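PDB 6JEB: beta-hexosaminidase Amuc_2018 from Akkermansia muciniphila, which hydrolyses terminal non-reducing N-acetylhexosamine residues, removing beta-linked GlcNAc from chitobiose and unbranched N-glycans, and GalNAc from other oligosaccharides, as a glycoside hydrolase family 20 enzyme. Local coordinates for residues Leu411-Pro416 with Pro464-Glu469; Lys21-Leu26 with Ala63-Leu68. All blocks are in the same frame, centred on the assembly; numbering follows the deposited sequence. Where two conformers were deposited one is given.

Interaction 1. Residues Leu411-Pro416 with Pro464-Glu469; sequences LYRAYP and PAFRWE
Tyr412 and Pro464 bring the two backbones to their nearest approach, 7.7 Å between their CA atoms, where the last turn of helix 407-414 meets an extended tail without regular secondary structure. The meeting itself is a CH-pi contact: Pro464 CD lies 4.0 Å from the centroid of the Tyr412 ring, 30° off the ring normal. It sits off-centre, toward the root of the ring, with Pro464 CD 3.7 Å from Tyr412 CG and equally close to CD1. With CG anti to the backbone N (chi1 -173°), the tyrosine swings its ring out to the proline, while its hydroxyl is held by hydrogen bonds to Asn462 and Gln361. In family 20 hexosaminidases the catalytic domain is a (beta/alpha)8 barrel, and here the C-terminal tail, having left helix 434-452, runs back over a helix that follows the eighth barrel strand, 392-399. Farther along the tail, Phe466 points toward the helix from its CB, and its CZ comes obliquely to within 4.4 Å of Arg413 NH2. The contact is loose, and the guanidinium has its polar partners elsewhere: NE forms a salt bridge with Glu463, NH2 donates to the carbonyl of Arg362, and NH1 donates to the carbonyl of Asp354, a substrate-binding residue.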
loop_
_atom_site.group_PDB
_atom_site.type_symbol
_atom_site.label_atom_id
_atom_site.label_comp_id
_atom_site.label_asym_id
_atom_site.label_seq_id
_atom_site.Cartn_x
_atom_site.Cartn_y
_atom_site.Cartn_z
ATOM N N LEU A 411 1.750 8.691 10.542
ATOM C CA LEU A 411 0.876 9.676 9.919
ATOM C C LEU A 411 1.644 10.924 9.526
ATOM O O LEU A 411 1.300 11.567 8.527
ATOM C CB LEU A 411 -0.279 10.041 10.854
ATOM C CG LEU A 411 -1.290 8.927 11.137
ATOM C CD1 LEU A 411 -2.327 9.418 12.150
ATOM C CD2 LEU A 411 -1.961 8.440 9.849
ATOM N N TYR A 412 2.675 11.290 10.297
ATOM C CA TYR A 412 3.450 12.470 9.943
ATOM C C TYR A 412 4.066 12.326 8.558
ATOM O O TYR A 412 4.052 13.275 7.766
ATOM C CB TYR A 412 4.539 12.773 10.980
ATOM C CG TYR A 412 5.186 14.088 10.640
ATOM C CD1 TYR A 412 4.637 15.282 11.090
ATOM C CD2 TYR A 412 6.306 14.140 9.816
ATOM C CE1 TYR A 412 5.200 16.501 10.749
ATOM C CE2 TYR A 412 6.870 15.344 9.456
ATOM C CZ TYR A 412 6.316 16.522 9.931
ATOM O OH TYR A 412 6.869 17.719 9.571
ATOM N N ARG A 413 4.624 11.148 8.249
ATOM C CA ARG A 413 5.212 10.962 6.924
ATOM C C ARG A 413 4.188 10.560 5.870
ATOM O O ARG A 413 4.353 10.917 4.701
ATOM C CB ARG A 413 6.413 10.010 6.972
ATOM C CG ARG A 413 7.567 10.631 7.742
ATOM C CD ARG A 413 8.967 10.315 7.213
ATOM N NE ARG A 413 9.934 11.168 7.902
ATOM C CZ ARG A 413 11.247 11.217 7.658
ATOM N NH1 ARG A 413 11.797 10.445 6.728
ATOM N NH2 ARG A 413 12.013 12.053 8.357
ATOM N N ALA A 414 3.117 9.863 6.251
ATOM C CA ALA A 414 2.136 9.448 5.253
ATOM C C ALA A 414 1.358 10.632 4.692
ATOM O O ALA A 414 1.089 10.680 3.487
ATOM C CB ALA A 414 1.184 8.400 5.832
ATOM N N TYR A 415 0.974 11.597 5.554
ATOM C CA TYR A 415 0.157 12.746 5.179
ATOM C C TYR A 415 0.967 14.033 5.265
ATOM O O TYR A 415 1.830 14.169 6.139
ATOM C CB TYR A 415 -1.085 12.858 6.081
ATOM C CG TYR A 415 -2.067 11.752 5.777
ATOM C CD1 TYR A 415 -3.026 11.908 4.780
ATOM C CD2 TYR A 415 -1.982 10.523 6.424
ATOM C CE1 TYR A 415 -3.887 10.888 4.454
ATOM C CE2 TYR A 415 -2.848 9.486 6.111
ATOM C CZ TYR A 415 -3.792 9.675 5.117
ATOM O OH TYR A 415 -4.652 8.664 4.783
ATOM N N PRO A 416 0.708 15.014 4.381
ATOM C CA PRO A 416 -0.340 15.037 3.352
ATOM C C PRO A 416 0.027 14.396 2.011
ATOM O O PRO A 416 -0.781 14.488 1.093
ATOM C CB PRO A 416 -0.560 16.537 3.130
ATOM C CG PRO A 416 0.795 17.115 3.347
ATOM C CD PRO A 416 1.347 16.335 4.526
ATOM N N PRO A 464 7.616 14.719 14.726
ATOM C CA PRO A 464 7.847 14.197 16.079
ATOM C C PRO A 464 9.289 13.737 16.251
ATOM O O PRO A 464 9.934 13.270 15.311
ATOM C CB PRO A 464 6.868 13.021 16.178
ATOM C CG PRO A 464 5.761 13.377 15.225
ATOM C CD PRO A 464 6.439 14.106 14.085
ATOM N N ALA A 465 9.797 13.895 17.468
ATOM C CA ALA A 465 11.187 13.571 17.747
ATOM C C ALA A 465 11.447 12.076 17.592
ATOM O O ALA A 465 10.572 11.242 17.834
ATOM C CB ALA A 465 11.534 13.985 19.173
ATOM N N PHE A 466 12.676 11.746 17.195
ATOM C CA PHE A 466 13.154 10.373 17.118
ATOM C C PHE A 466 14.159 10.122 18.234
ATOM O O PHE A 466 14.811 11.047 18.724
ATOM C CB PHE A 466 13.850 10.097 15.781
ATOM C CG PHE A 466 12.955 10.233 14.588
ATOM C CD1 PHE A 466 12.167 9.169 14.179
ATOM C CD2 PHE A 466 12.909 11.415 13.863
ATOM C CE1 PHE A 466 11.339 9.283 13.072
ATOM C CE2 PHE A 466 12.085 11.534 12.753
ATOM C CZ PHE A 466 11.296 10.469 12.358
ATOM N N ARG A 467 14.292 8.858 18.625
ATOM C CA ARG A 467 15.244 8.503 19.667
ATOM C C ARG A 467 16.619 8.138 19.122
ATOM O O ARG A 467 17.570 8.028 19.905
ATOM C CB ARG A 467 14.713 7.344 20.517
ATOM C CG ARG A 467 14.968 5.972 19.913
ATOM C CD ARG A 467 14.555 4.856 20.867
ATOM N NE ARG A 467 13.124 4.881 21.150
ATOM C CZ ARG A 467 12.240 4.047 20.614
ATOM N NH1 ARG A 467 12.641 3.106 19.769
ATOM N NH2 ARG A 467 10.955 4.149 20.928
ATOM N N TRP A 468 16.753 7.950 17.814
ATOM C CA TRP A 468 17.989 7.463 17.221
ATOM C C TRP A 468 18.846 8.622 16.733
ATOM O O TRP A 468 18.333 9.587 16.161
ATOM C CB TRP A 468 17.686 6.538 16.044
ATOM C CG TRP A 468 16.726 5.445 16.374
ATOM C CD1 TRP A 468 16.920 4.418 17.255
ATOM C CD2 TRP A 468 15.422 5.254 15.815
ATOM N NE1 TRP A 468 15.810 3.614 17.291
ATOM C CE2 TRP A 468 14.877 4.100 16.412
ATOM C CE3 TRP A 468 14.659 5.951 14.869
ATOM C CZ2 TRP A 468 13.608 3.619 16.092
ATOM C CZ3 TRP A 468 13.403 5.477 14.557
ATOM C CH2 TRP A 468 12.889 4.317 15.162
ATOM N N GLU A 469 20.152 8.510 16.962
ATOM C CA GLU A 469 21.148 9.425 16.397
ATOM C C GLU A 469 20.804 10.904 16.582
ATOM O O GLU A 469 21.288 11.764 15.842
ATOM C CB GLU A 469 21.372 9.098 14.917
ATOM C CG GLU A 469 21.860 7.672 14.690
ATOM C CD GLU A 469 21.084 6.938 13.609
ATOM O OE1 GLU A 469 21.028 7.446 12.469
ATOM O OE2 GLU A 469 20.531 5.852 13.902
#

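Interaction 2. Residues Lys21-Leu26 with Ala63-Leu68; sequences KTLQLL and ATLRQL
Leu23 reaches helix 55-73 with both of its methyls, one meeting Leu68 and the other Leu65. Leu23 CD1 rests against Leu68, 3.8 Å from its CB and closer still, 3.3 Å, to its backbone O, so an apolar methyl lies directly against a helix carbonyl. Leu23 CD2 meets Leu65 CD1 at 4.2 Å, the two side chains running antiparallel, side by side. Leu65 in turn divides its methyls along the 21-26 backbone: CD1 faces Leu23, with the Leu23 O 4.1 Å away, whereas CD2 touches Leu25 CD1 at 4.0 Å. In Leu65 a chi1 of -173° carries CG away from the backbone N and out between the two leucines, whose side chains it thus bridges. No hydrogen bond joins the segments, and the contact is wholly one of aliphatic packing and van der Waals touch. Just behind it, Thr22 OG1 accepts from Gln24 N (3.2 Å, 170° at the hydrogen), an ST turn that shapes the chain as it enters strand 25-30. Arg69, the next residue of the helix, donates to the carbonyl of Leu23 and adds a polar tie beside the leucines. Gln24 and Leu26 pair through their backbones with Ala48 of strand 47-52, Leu23 and Leu68 both lean on Val43 of strand 39-44, and strand 79-86 supplies Ile79 touching Leu23 and Ile84 touching Leu68; helix 55-73 packs against the mixed sheet that these strands form.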
loop_
_atom_site.group_PDB
_atom_site.type_symbol
_atom_site.label_atom_id
_atom_site.label_comp_id
_atom_site.label_asym_id
_atom_site.label_seq_id
_atom_site.Cartn_x
_atom_site.Cartn_y
_atom_site.Cartn_z
ATOM N N LYS A 21 -26.995 25.656 2.292
ATOM C CA LYS A 21 -26.629 25.688 3.701
ATOM C C LYS A 21 -27.010 24.403 4.415
ATOM O O LYS A 21 -26.894 24.319 5.645
ATOM C CB LYS A 21 -27.233 26.909 4.398
ATOM C CG LYS A 21 -26.566 28.205 3.982
ATOM C CD LYS A 21 -27.201 29.411 4.642
ATOM C CE LYS A 21 -26.534 30.684 4.151
ATOM N NZ LYS A 21 -27.134 31.902 4.751
ATOM N N THR A 22 -27.459 23.400 3.670
ATOM C CA THR A 22 -27.726 22.081 4.205
ATOM C C THR A 22 -27.236 21.057 3.198
ATOM O O THR A 22 -27.237 21.303 1.988
ATOM C CB THR A 22 -29.222 21.868 4.492
ATOM O OG1 THR A 22 -29.422 20.538 4.983
ATOM C CG2 THR A 22 -30.062 22.071 3.234
ATOM N N LEU A 23 -26.782 19.919 3.718
ATOM C CA LEU A 23 -26.371 18.786 2.902
ATOM C C LEU A 23 -27.144 17.530 3.279
ATOM O O LEU A 23 -26.664 16.413 3.060
ATOM C CB LEU A 23 -24.855 18.575 2.982
ATOM C CG LEU A 23 -24.049 19.565 2.138
ATOM C CD1 LEU A 23 -22.596 19.630 2.593
ATOM C CD2 LEU A 23 -24.146 19.204 0.652
ATOM N N GLN A 24 -28.332 17.707 3.854
ATOM C CA GLN A 24 -29.219 16.591 4.134
ATOM C C GLN A 24 -29.420 15.771 2.871
ATOM O O GLN A 24 -29.679 16.313 1.797
ATOM C CB GLN A 24 -30.569 17.131 4.618
ATOM C CG GLN A 24 -31.664 16.084 4.706
ATOM C CD GLN A 24 -33.033 16.689 4.994
ATOM O OE1 GLN A 24 -33.135 17.766 5.582
ATOM N NE2 GLN A 24 -34.091 15.994 4.576
ATOM N N LEU A 25 -29.285 14.462 2.999
ATOM C CA LEU A 25 -29.408 13.582 1.847
ATOM C C LEU A 25 -30.893 13.379 1.546
ATOM O O LEU A 25 -31.618 12.771 2.341
ATOM C CB LEU A 25 -28.688 12.274 2.148
ATOM C CG LEU A 25 -28.349 11.369 0.978
ATOM C CD1 LEU A 25 -27.597 12.127 -0.125
ATOM C CD2 LEU A 25 -27.549 10.156 1.467
ATOM N N LEU A 26 -31.348 13.897 0.400
ATOM C CA LEU A 26 -32.753 13.840 0.009
ATOM C C LEU A 26 -33.092 12.593 -0.791
ATOM O O LEU A 26 -34.250 12.145 -0.777
ATOM C CB LEU A 26 -33.109 15.061 -0.845
ATOM C CG LEU A 26 -32.914 16.424 -0.185
ATOM C CD1 LEU A 26 -33.172 17.539 -1.192
ATOM C CD2 LEU A 26 -33.840 16.542 1.015
ATOM N N ALA A 63 -18.271 9.441 0.544
ATOM C CA ALA A 63 -17.006 10.048 0.953
ATOM C C ALA A 63 -16.914 11.499 0.485
ATOM O O ALA A 63 -16.437 12.372 1.225
ATOM C CB ALA A 63 -15.831 9.230 0.416
ATOM N N THR A 64 -17.364 11.779 -0.738
ATOM C CA THR A 64 -17.422 13.166 -1.185
ATOM C C THR A 64 -18.396 13.974 -0.342
ATOM O O THR A 64 -18.097 15.109 0.052
ATOM C CB THR A 64 -17.809 13.195 -2.661
ATOM O OG1 THR A 64 -16.741 12.607 -3.412
ATOM C CG2 THR A 64 -18.060 14.631 -3.139
ATOM N N LEU A 65 -19.567 13.406 -0.047
ATOM C CA LEU A 65 -20.534 14.094 0.804
ATOM C C LEU A 65 -19.933 14.419 2.169
ATOM O O LEU A 65 -20.190 15.491 2.731
ATOM C CB LEU A 65 -21.792 13.237 0.947
ATOM C CG LEU A 65 -22.996 13.842 1.664
ATOM C CD1 LEU A 65 -23.418 15.125 0.974
ATOM C CD2 LEU A 65 -24.144 12.833 1.701
ATOM N N ARG A 66 -19.123 13.505 2.708
ATOM C CA ARG A 66 -18.461 13.743 3.986
ATOM C C ARG A 66 -17.541 14.958 3.900
ATOM O O ARG A 66 -17.529 15.809 4.798
ATOM C CB ARG A 66 -17.689 12.475 4.366
ATOM C CG ARG A 66 -16.971 12.485 5.692
ATOM C CD ARG A 66 -16.563 11.052 6.100
ATOM N NE ARG A 66 -15.800 10.379 5.049
ATOM C CZ ARG A 66 -15.715 9.059 4.893
ATOM N NH1 ARG A 66 -16.348 8.229 5.722
ATOM N NH2 ARG A 66 -14.985 8.565 3.908
ATOM N N GLN A 67 -16.754 15.051 2.818
ATOM C CA GLN A 67 -15.863 16.198 2.662
ATOM C C GLN A 67 -16.655 17.486 2.482
ATOM O O GLN A 67 -16.271 18.536 3.016
ATOM C CB GLN A 67 -14.892 15.980 1.500
ATOM C CG GLN A 67 -13.897 14.863 1.768
ATOM C CD GLN A 67 -12.669 14.940 0.878
ATOM O OE1 GLN A 67 -12.573 15.804 0.004
ATOM N NE2 GLN A 67 -11.714 14.043 1.105
ATOM N N LEU A 68 -17.763 17.428 1.737
ATOM C CA LEU A 68 -18.601 18.615 1.577
ATOM C C LEU A 68 -19.224 19.032 2.903
ATOM O O LEU A 68 -19.368 20.231 3.173
ATOM C CB LEU A 68 -19.683 18.365 0.528
ATOM C CG LEU A 68 -19.191 18.270 -0.914
ATOM C CD1 LEU A 68 -20.359 17.915 -1.808
ATOM C CD2 LEU A 68 -18.537 19.578 -1.351
#

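Overall arrangement
The two contacts belong to different parts of the chain. Interaction 2 is complete in the N-terminal domain before the chain reaches interaction 1 in the catalytic barrel; their centres lie 33 Å apart, and the closest atoms of the two are still about 9 Å apart. Helix 434-452 links their surroundings: it packs on Arg66 and Gln67 of helix 55-73, and the chain leaving it leads to the tail of interaction 1. Only interaction 1 borders the active site, the Arg413 side chain being about 5 Å from that of Leu353 and about 9 Å from that of Trp400, both substrate-binding; Trp400 also lines the acetamide pocket. Interaction 2 lies far from the substrate and zinc sites.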